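Local coordinates for DUF1214 domain-containing protein (Burkholderia cenocepacia, PDB 6ANS), which is of unknown function but carries DUF1214-family sequence, forms a two-subunit assembly and binds a sodium ion partly through backbone carbonyls, at residues A[94-97]-A[101-104]; A[70-75]-A[312-317]; A[78-83]-A[235-240]. All coordinates share one frame; numbering follows the deposited sequence.

Interaction 1 (A[94-97]-A[101-104]); sequences SPSH and KIGA. With NA (sodium ion), chain F.
With OG of Ser96 turned anti to its own carbonyl carbon (chi1 -85°), beside the backbone N, the hydroxyl faces the backbone of residues 101-104, while Lys101 starts in the same way and then runs fully extended past the carbonyl of His97. Both segments belong to the irregular, sodium-binding loop that joins helix 60-83 to strand 109-115, and the loop folds back on itself here without forming a strand pair. The hydroxyl is used twice. It donates to O of Pro95 (2.8 Å), approaching that carbonyl well off its long direction at a C=O...donor angle of 106°, and it accepts a weak, bent bond from N of Ile102 (3.1 Å, 125° at the hydrogen). A second contact is aliphatic: CG and CE of Lys101 lie 3.4 and 3.5 Å from O of His97, and NZ of Lys101 is hydrogen-bonded to OG of Ser315. Next along the chain, CD1 of Ile102 approaches O of Pro95, and the same side chain packs on helices 60-83 and 224-251. Beyond Ile102 the chain takes two successive residues with positive phi, Gly103 and Ala104, and thereby turns two neighbouring carbonyls onto one ion: the sodium sits 2.4 Å from O of Gly103 and 2.4 Å from O of Ala104, with three further ligands from elsewhere.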
loop_
_atom_site.group_PDB
_atom_site.type_symbol
_atom_site.label_atom_id
_atom_site.label_comp_id
_atom_site.label_asym_id
_atom_site.label_seq_id
_atom_site.Cartn_x
_atom_site.Cartn_y
_atom_site.Cartn_z
ATOM N N SER A 94 -1.944 -3.359 6.450
ATOM C CA SER A 94 -3.253 -3.955 6.229
ATOM C C SER A 94 -3.126 -5.119 5.262
ATOM O O SER A 94 -2.795 -4.898 4.098
ATOM C CB SER A 94 -4.215 -2.903 5.674
ATOM O OG SER A 94 -5.379 -3.512 5.149
ATOM N N PRO A 95 -3.380 -6.372 5.683
ATOM C CA PRO A 95 -3.282 -7.505 4.758
ATOM C C PRO A 95 -4.513 -7.708 3.887
ATOM O O PRO A 95 -4.551 -8.669 3.111
ATOM C CB PRO A 95 -3.083 -8.703 5.711
ATOM C CG PRO A 95 -3.918 -8.326 6.907
ATOM C CD PRO A 95 -3.799 -6.804 7.029
ATOM N N SER A 96 -5.534 -6.870 4.027
ATOM C CA SER A 96 -6.672 -6.849 3.112
ATOM C C SER A 96 -7.386 -5.522 3.288
ATOM O O SER A 96 -7.547 -5.052 4.419
ATOM C CB SER A 96 -7.657 -7.996 3.351
ATOM O OG SER A 96 -7.259 -9.177 2.673
ATOM N N HIS A 97 -7.760 -4.905 2.170
ATOM C CA HIS A 97 -8.383 -3.588 2.183
ATOM C C HIS A 97 -9.099 -3.386 0.848
ATOM O O HIS A 97 -9.371 -4.350 0.119
ATOM C CB HIS A 97 -7.320 -2.510 2.461
ATOM C CG HIS A 97 -6.124 -2.615 1.559
ATOM N ND1 HIS A 97 -6.107 -2.106 0.277
ATOM C CD2 HIS A 97 -4.923 -3.225 1.735
ATOM C CE1 HIS A 97 -4.935 -2.363 -0.283
ATOM N NE2 HIS A 97 -4.197 -3.034 0.585
ATOM N N LYS A 101 -7.044 -8.157 -1.562
ATOM C CA LYS A 101 -8.042 -8.949 -0.858
ATOM C C LYS A 101 -7.685 -10.431 -0.836
ATOM O O LYS A 101 -7.211 -10.980 -1.835
ATOM C CB LYS A 101 -9.422 -8.746 -1.499
ATOM C CG LYS A 101 -9.948 -7.302 -1.385
ATOM C CD LYS A 101 -11.275 -7.116 -2.120
ATOM C CE LYS A 101 -11.782 -5.670 -1.989
ATOM N NZ LYS A 101 -13.122 -5.523 -2.612
ATOM N N ILE A 102 -7.940 -11.082 0.302
ATOM C CA ILE A 102 -7.590 -12.487 0.509
ATOM C C ILE A 102 -8.703 -13.201 1.268
ATOM O O ILE A 102 -9.106 -12.759 2.351
ATOM C CB ILE A 102 -6.278 -12.643 1.300
ATOM C CG1 ILE A 102 -5.074 -12.110 0.525
ATOM C CG2 ILE A 102 -6.074 -14.124 1.683
ATOM C CD1 ILE A 102 -3.787 -12.082 1.366
ATOM N N GLY A 103 -9.167 -14.325 0.720
ATOM C CA GLY A 103 -9.860 -15.331 1.509
ATOM C C GLY A 103 -11.190 -14.900 2.088
ATOM O O GLY A 103 -11.469 -15.177 3.255
ATOM N N ALA A 104 -12.040 -14.284 1.270
ATOM C CA ALA A 104 -13.295 -13.687 1.730
ATOM C C ALA A 104 -13.007 -12.607 2.775
ATOM O O ALA A 104 -13.382 -12.710 3.944
ATOM C CB ALA A 104 -14.259 -14.753 2.272
HETATM NA NA NA F . -11.895 -14.059 5.297
#

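Interaction 2 (A[70-75]-A[312-317]); sequences LSRLMR and WMESLD
A buried salt bridge between Arg72 and Glu314 ties the middle of helix 60-83 to the loop that follows strand 303-309, joining parts of the chain more than two hundred residues apart. It is a worked example of a long-range contact carried by a single pair of side chains: the backbones stay well separated, with the nearest CA atoms, those of Arg72 and Glu314, 10.2 Å apart, and the gap is spanned from both sides. Arg72 leaves the helix with its chain extended from CG to NE. Glu314 comes to meet it from the loop, likewise extended beyond CG, and the two side chains approach at a slant.

Only one carboxylate oxygen does the work. NH1 of Arg72 donates to OE2 of Glu314 over 2.9 Å, with an N-H...O angle of 154°. Seen from the arginine, the oxygen lies close to the guanidinium plane, in the bay on the CD side of NH1, and CD of Arg72 is itself 3.2 Å from OE2. Seen from the glutamate, the donor stands above the carboxylate, 47° out of its plane. The two flat groups are turned 65° against each other, so the paired, side-by-side arrangement of two parallel bonds is not adopted. The second oxygen, OE1, is instead hydrogen-bonded to ND2 of Asn310, which probably helps to set the rotation of the carboxylate.

The stronger partner of Arg72 lies across the dimer interface: its NE forms a salt bridge with Glu83 of the second subunit. One buried guanidinium thus shares its charge between a carboxylate of its own chain and one of the second subunit, which would probably favour the ionised form of all three groups.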
loop_
_atom_site.group_PDB
_atom_site.type_symbol
_atom_site.label_atom_id
_atom_site.label_comp_id
_atom_site.label_asym_id
_atom_site.label_seq_id
_atom_site.Cartn_x
_atom_site.Cartn_y
_atom_site.Cartn_z
ATOM N N LEU A 70 -3.665 -11.803 -8.579
ATOM C CA LEU A 70 -2.273 -12.194 -8.359
ATOM C C LEU A 70 -1.404 -10.982 -8.061
ATOM O O LEU A 70 -0.595 -11.003 -7.122
ATOM C CB LEU A 70 -1.712 -12.964 -9.567
ATOM C CG LEU A 70 -2.245 -14.348 -9.929
ATOM C CD1 LEU A 70 -1.331 -15.020 -10.949
ATOM C CD2 LEU A 70 -2.399 -15.229 -8.686
ATOM N N SER A 71 -1.561 -9.901 -8.838
ATOM C CA SER A 71 -0.786 -8.703 -8.543
ATOM C C SER A 71 -1.124 -8.152 -7.154
ATOM O O SER A 71 -0.255 -7.586 -6.480
ATOM C CB SER A 71 -1.008 -7.643 -9.625
ATOM O OG SER A 71 -2.221 -6.920 -9.449
ATOM N N ARG A 72 -2.372 -8.299 -6.716
ATOM C CA ARG A 72 -2.745 -7.853 -5.373
ATOM C C ARG A 72 -2.097 -8.714 -4.291
ATOM O O ARG A 72 -1.671 -8.199 -3.251
ATOM C CB ARG A 72 -4.261 -7.856 -5.221
ATOM C CG ARG A 72 -4.931 -6.769 -6.059
ATOM C CD ARG A 72 -6.428 -6.966 -6.139
ATOM N NE ARG A 72 -7.088 -5.772 -6.650
ATOM C CZ ARG A 72 -8.393 -5.540 -6.549
ATOM N NH1 ARG A 72 -9.189 -6.437 -5.959
ATOM N NH2 ARG A 72 -8.896 -4.398 -7.019
ATOM N N LEU A 73 -2.024 -10.028 -4.509
ATOM C CA LEU A 73 -1.363 -10.890 -3.533
ATOM C C LEU A 73 0.100 -10.494 -3.381
ATOM O O LEU A 73 0.641 -10.479 -2.266
ATOM C CB LEU A 73 -1.486 -12.347 -3.963
ATOM C CG LEU A 73 -2.921 -12.890 -3.959
ATOM C CD1 LEU A 73 -2.943 -14.339 -4.415
ATOM C CD2 LEU A 73 -3.527 -12.757 -2.575
HETATM N N MSE A 74 0.741 -10.137 -4.495
HETATM C CA MSE A 74 2.122 -9.655 -4.575
HETATM C C MSE A 74 2.397 -8.509 -3.635
HETATM O O MSE A 74 3.375 -8.449 -2.911
HETATM C CB MSE A 74 2.403 -9.160 -5.994
HETATM C CG MSE A 74 3.339 -9.958 -6.813
HETATM SE SE MSE A 74 3.534 -9.064 -8.558
HETATM C CE MSE A 74 5.039 -7.961 -8.008
ATOM N N ARG A 75 1.514 -7.526 -3.735
ATOM C CA ARG A 75 1.668 -6.319 -2.937
ATOM C C ARG A 75 1.570 -6.647 -1.452
ATOM O O ARG A 75 2.394 -6.194 -0.648
ATOM C CB ARG A 75 0.616 -5.294 -3.361
ATOM C CG ARG A 75 0.862 -4.680 -4.770
ATOM C CD ARG A 75 -0.441 -4.143 -5.395
ATOM N NE ARG A 75 -1.090 -3.167 -4.523
ATOM C CZ ARG A 75 -2.409 -3.046 -4.373
ATOM N NH1 ARG A 75 -3.251 -3.829 -5.050
ATOM N NH2 ARG A 75 -2.887 -2.139 -3.540
ATOM N N TRP A 312 -12.251 -15.767 -6.990
ATOM C CA TRP A 312 -10.992 -15.729 -6.250
ATOM C C TRP A 312 -11.173 -15.390 -4.775
ATOM O O TRP A 312 -10.172 -15.227 -4.062
ATOM C CB TRP A 312 -10.060 -14.724 -6.949
ATOM C CG TRP A 312 -10.079 -15.023 -8.435
ATOM C CD1 TRP A 312 -10.585 -14.237 -9.438
ATOM C CD2 TRP A 312 -9.660 -16.242 -9.056
ATOM N NE1 TRP A 312 -10.478 -14.888 -10.645
ATOM C CE2 TRP A 312 -9.909 -16.116 -10.440
ATOM C CE3 TRP A 312 -9.073 -17.419 -8.580
ATOM C CZ2 TRP A 312 -9.591 -17.124 -11.353
ATOM C CZ3 TRP A 312 -8.761 -18.424 -9.489
ATOM C CH2 TRP A 312 -9.022 -18.266 -10.859
HETATM N N MSE A 313 -12.419 -15.269 -4.315
HETATM C CA MSE A 313 -12.755 -15.011 -2.914
HETATM C C MSE A 313 -12.246 -13.643 -2.475
HETATM O O MSE A 313 -11.937 -13.399 -1.309
HETATM C CB MSE A 313 -12.241 -16.158 -2.019
HETATM C CG MSE A 313 -12.846 -17.492 -2.471
HETATM SE SE MSE A 313 -12.601 -19.019 -1.221
HETATM C CE MSE A 313 -13.636 -18.266 0.288
ATOM N N GLU A 314 -12.172 -12.734 -3.434
ATOM C CA GLU A 314 -12.096 -11.320 -3.120
ATOM C C GLU A 314 -13.518 -10.803 -3.032
ATOM O O GLU A 314 -14.318 -11.061 -3.938
ATOM C CB GLU A 314 -11.376 -10.532 -4.205
ATOM C CG GLU A 314 -9.983 -10.955 -4.572
ATOM C CD GLU A 314 -9.487 -10.078 -5.713
ATOM O OE1 GLU A 314 -10.045 -10.187 -6.820
ATOM O OE2 GLU A 314 -8.598 -9.239 -5.482
ATOM N N SER A 315 -13.825 -10.051 -1.978
ATOM C CA SER A 315 -15.085 -9.319 -1.984
ATOM C C SER A 315 -15.173 -8.480 -3.251
ATOM O O SER A 315 -14.160 -8.011 -3.781
ATOM C CB SER A 315 -15.212 -8.420 -0.748
ATOM O OG SER A 315 -14.159 -7.474 -0.680
ATOM N N LEU A 316 -16.394 -8.306 -3.751
ATOM C CA LEU A 316 -16.618 -7.375 -4.850
ATOM C C LEU A 316 -16.318 -5.951 -4.380
ATOM O O LEU A 316 -15.996 -5.741 -3.206
ATOM C CB LEU A 316 -18.037 -7.526 -5.397
ATOM C CG LEU A 316 -18.340 -8.919 -5.988
ATOM C CD1 LEU A 316 -19.744 -8.957 -6.594
ATOM C CD2 LEU A 316 -17.291 -9.336 -7.016
ATOM N N ASP A 317 -16.378 -4.961 -5.272
ATOM C CA ASP A 317 -15.795 -3.664 -4.928
ATOM C C ASP A 317 -16.802 -2.839 -4.136
ATOM O O ASP A 317 -17.577 -2.055 -4.692
ATOM C CB ASP A 317 -15.321 -2.930 -6.175
ATOM C CG ASP A 317 -14.600 -1.613 -5.837
ATOM O OD1 ASP A 317 -14.475 -1.286 -4.634
ATOM O OD2 ASP A 317 -14.151 -0.918 -6.770
#

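Interaction 3 (A[78-83]-A[235-240]); sequences LEMHVE and AQFVEQ
A Met-aromatic contact joins the C-terminal end of helix 60-83 to helix 224-251, with Met80 and His81 both approaching the Phe237 ring from one side of its plane. Met80 is present as selenomethionine, so selenium stands where sulfur would be. Its chain sets out with CG anti to the backbone N (chi1 -178°) and stays extended to the selenium, after which the last torsion bends (chi3 -66°) and brings the methyl to the CE1-CZ side of the ring, above its plane. SE approaches CE1 of Phe237 to 3.5 Å and stands 4.1 Å from the ring centroid, 36° off the normal, an oblique approach. The terminal CE then touches CE1 and CZ of Phe237, each at 3.8 Å, and the two side chains cross at about a right angle.

His81 adds a lighter touch beside this pair. It turns an edge of its imidazole to the phenyl ring, with CD1 of Phe237 near the imidazole plane and 4.2 Å from NE2; that nitrogen also has a weak hydrogen bond with Glu144. Elsewhere the Phe237 ring packs on Ile102 and Ala77, so the phenyl group is a meeting point of the two helices and the sodium-binding loop. The helix that presents Met80 and His81 widens here into a pi-type turn, whose shared acceptor is O of Leu78, bonded to N of Val82 and N of Glu83. Neighbours in sequence, Met80 and His81 also pack on one another: CG of Met80 rests over the centre of the His81 ring, 3.7 Å above its plane.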
loop_
_atom_site.group_PDB
_atom_site.type_symbol
_atom_site.label_atom_id
_atom_site.label_comp_id
_atom_site.label_asym_id
_atom_site.label_seq_id
_atom_site.Cartn_x
_atom_site.Cartn_y
_atom_site.Cartn_z
ATOM N N LEU A 78 4.679 -8.618 -0.279
ATOM C CA LEU A 78 5.921 -7.862 -0.113
ATOM C C LEU A 78 5.924 -7.054 1.184
ATOM O O LEU A 78 6.973 -6.875 1.810
ATOM C CB LEU A 78 6.154 -6.950 -1.330
ATOM C CG LEU A 78 6.593 -7.645 -2.625
ATOM C CD1 LEU A 78 6.458 -6.707 -3.850
ATOM C CD2 LEU A 78 8.026 -8.185 -2.513
ATOM N N GLU A 79 4.775 -6.516 1.580
ATOM C CA GLU A 79 4.705 -5.851 2.876
ATOM C C GLU A 79 4.889 -6.859 3.994
ATOM O O GLU A 79 5.628 -6.610 4.963
ATOM C CB GLU A 79 3.366 -5.119 3.012
ATOM C CG GLU A 79 3.236 -3.893 2.064
ATOM C CD GLU A 79 1.885 -3.172 2.171
ATOM O OE1 GLU A 79 1.146 -3.395 3.148
ATOM O OE2 GLU A 79 1.552 -2.384 1.263
HETATM N N MSE A 80 4.233 -8.005 3.863
HETATM C CA MSE A 80 4.310 -9.068 4.834
HETATM C C MSE A 80 5.724 -9.587 5.034
HETATM O O MSE A 80 6.178 -9.713 6.157
HETATM C CB MSE A 80 3.405 -10.220 4.414
HETATM C CG MSE A 80 3.400 -11.365 5.415
HETATM SE SE MSE A 80 2.153 -12.760 4.835
HETATM C CE MSE A 80 0.423 -11.800 5.005
ATOM N N HIS A 81 6.429 -9.867 3.935
ATOM C CA HIS A 81 7.660 -10.637 4.019
ATOM C C HIS A 81 8.921 -9.854 3.714
ATOM O O HIS A 81 10.005 -10.361 3.989
ATOM C CB HIS A 81 7.596 -11.841 3.074
ATOM C CG HIS A 81 6.637 -12.890 3.531
ATOM N ND1 HIS A 81 6.818 -13.590 4.703
ATOM C CD2 HIS A 81 5.486 -13.351 2.986
ATOM C CE1 HIS A 81 5.833 -14.463 4.847
ATOM N NE2 HIS A 81 5.013 -14.338 3.819
ATOM N N VAL A 82 8.822 -8.638 3.174
ATOM C CA VAL A 82 9.992 -7.822 2.872
ATOM C C VAL A 82 10.001 -6.525 3.680
ATOM O O VAL A 82 10.969 -6.231 4.375
ATOM C CB VAL A 82 10.105 -7.538 1.359
ATOM C CG1 VAL A 82 11.159 -6.473 1.090
ATOM C CG2 VAL A 82 10.458 -8.831 0.632
ATOM N N GLU A 83 8.905 -5.757 3.634
ATOM C CA GLU A 83 8.939 -4.415 4.212
ATOM C C GLU A 83 8.654 -4.396 5.713
ATOM O O GLU A 83 9.270 -3.608 6.439
ATOM C CB GLU A 83 7.950 -3.491 3.485
ATOM C CG GLU A 83 8.261 -3.303 2.007
ATOM C CD GLU A 83 9.617 -2.645 1.766
ATOM O OE1 GLU A 83 10.178 -2.048 2.712
ATOM O OE2 GLU A 83 10.115 -2.711 0.623
ATOM N N ALA A 235 7.065 -14.480 -2.924
ATOM C CA ALA A 235 6.653 -15.135 -4.168
ATOM C C ALA A 235 5.845 -16.387 -3.879
ATOM O O ALA A 235 4.829 -16.645 -4.534
ATOM C CB ALA A 235 7.876 -15.487 -5.038
ATOM N N GLN A 236 6.288 -17.183 -2.901
ATOM C CA GLN A 236 5.578 -18.414 -2.575
ATOM C C GLN A 236 4.231 -18.134 -1.919
ATOM O O GLN A 236 3.309 -18.947 -2.045
ATOM C CB GLN A 236 6.460 -19.303 -1.693
ATOM C CG GLN A 236 7.510 -20.080 -2.505
ATOM C CD GLN A 236 8.811 -20.272 -1.757
ATOM O OE1 GLN A 236 8.861 -20.137 -0.529
ATOM N NE2 GLN A 236 9.877 -20.620 -2.492
ATOM N N PHE A 237 4.099 -16.993 -1.232
ATOM C CA PHE A 237 2.802 -16.570 -0.708
ATOM C C PHE A 237 1.779 -16.383 -1.826
ATOM O O PHE A 237 0.623 -16.795 -1.686
ATOM C CB PHE A 237 2.962 -15.276 0.096
ATOM C CG PHE A 237 1.687 -14.786 0.756
ATOM C CD1 PHE A 237 1.351 -15.195 2.051
ATOM C CD2 PHE A 237 0.840 -13.901 0.089
ATOM C CE1 PHE A 237 0.184 -14.729 2.669
ATOM C CE2 PHE A 237 -0.331 -13.437 0.692
ATOM C CZ PHE A 237 -0.663 -13.847 1.991
ATOM N N VAL A 238 2.174 -15.746 -2.933
ATOM C CA VAL A 238 1.246 -15.548 -4.050
ATOM C C VAL A 238 0.769 -16.890 -4.586
ATOM O O VAL A 238 -0.436 -17.127 -4.755
ATOM C CB VAL A 238 1.904 -14.727 -5.176
ATOM C CG1 VAL A 238 0.968 -14.674 -6.377
ATOM C CG2 VAL A 238 2.231 -13.335 -4.704
ATOM N N GLU A 239 1.710 -17.792 -4.852
ATOM C CA GLU A 239 1.346 -19.085 -5.423
ATOM C C GLU A 239 0.485 -19.891 -4.464
ATOM O O GLU A 239 -0.559 -20.428 -4.855
ATOM C CB GLU A 239 2.599 -19.876 -5.791
ATOM C CG GLU A 239 2.294 -21.280 -6.317
ATOM C CD GLU A 239 3.429 -21.848 -7.139
ATOM O OE1 GLU A 239 4.531 -21.992 -6.563
ATOM O OE2 GLU A 239 3.216 -22.184 -8.335
ATOM N N GLN A 240 0.895 -19.972 -3.191
ATOM C CA GLN A 240 0.174 -20.827 -2.240
ATOM C C GLN A 240 -1.178 -20.240 -1.848
ATOM O O GLN A 240 -2.147 -20.984 -1.661
ATOM C CB GLN A 240 1.012 -21.082 -0.984
ATOM C CG GLN A 240 2.288 -21.873 -1.214
ATOM C CD GLN A 240 2.027 -23.214 -1.872
ATOM O OE1 GLN A 240 1.106 -23.944 -1.489
ATOM N NE2 GLN A 240 2.842 -23.548 -2.870
#

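How the interactions relate
The sodium-binding loop of interaction 1 touches both other contacts, which also share helix 60-83. Its centre lies about 7 Å from that of interaction 2, and the two are joined by probable hydrogen bonds from Ala104 N to Met313 O (2.7 Å) and from Lys101 NZ to Ser315 O (2.9 Å). Ile102 reaches both neighbours, with CG1 at 3.5 Å from Leu73 CD2 and CD1 at 3.6 Å from Phe237 CZ. Interactions 2 and 3 have centres about 13 Å apart, and Val238 packs around Leu73 and Met74. The sodium is held at interaction 1; the Arg72-Glu314 bridge does not reach it, the Glu314 side chain being about 10 Å from the ion at its nearest atom.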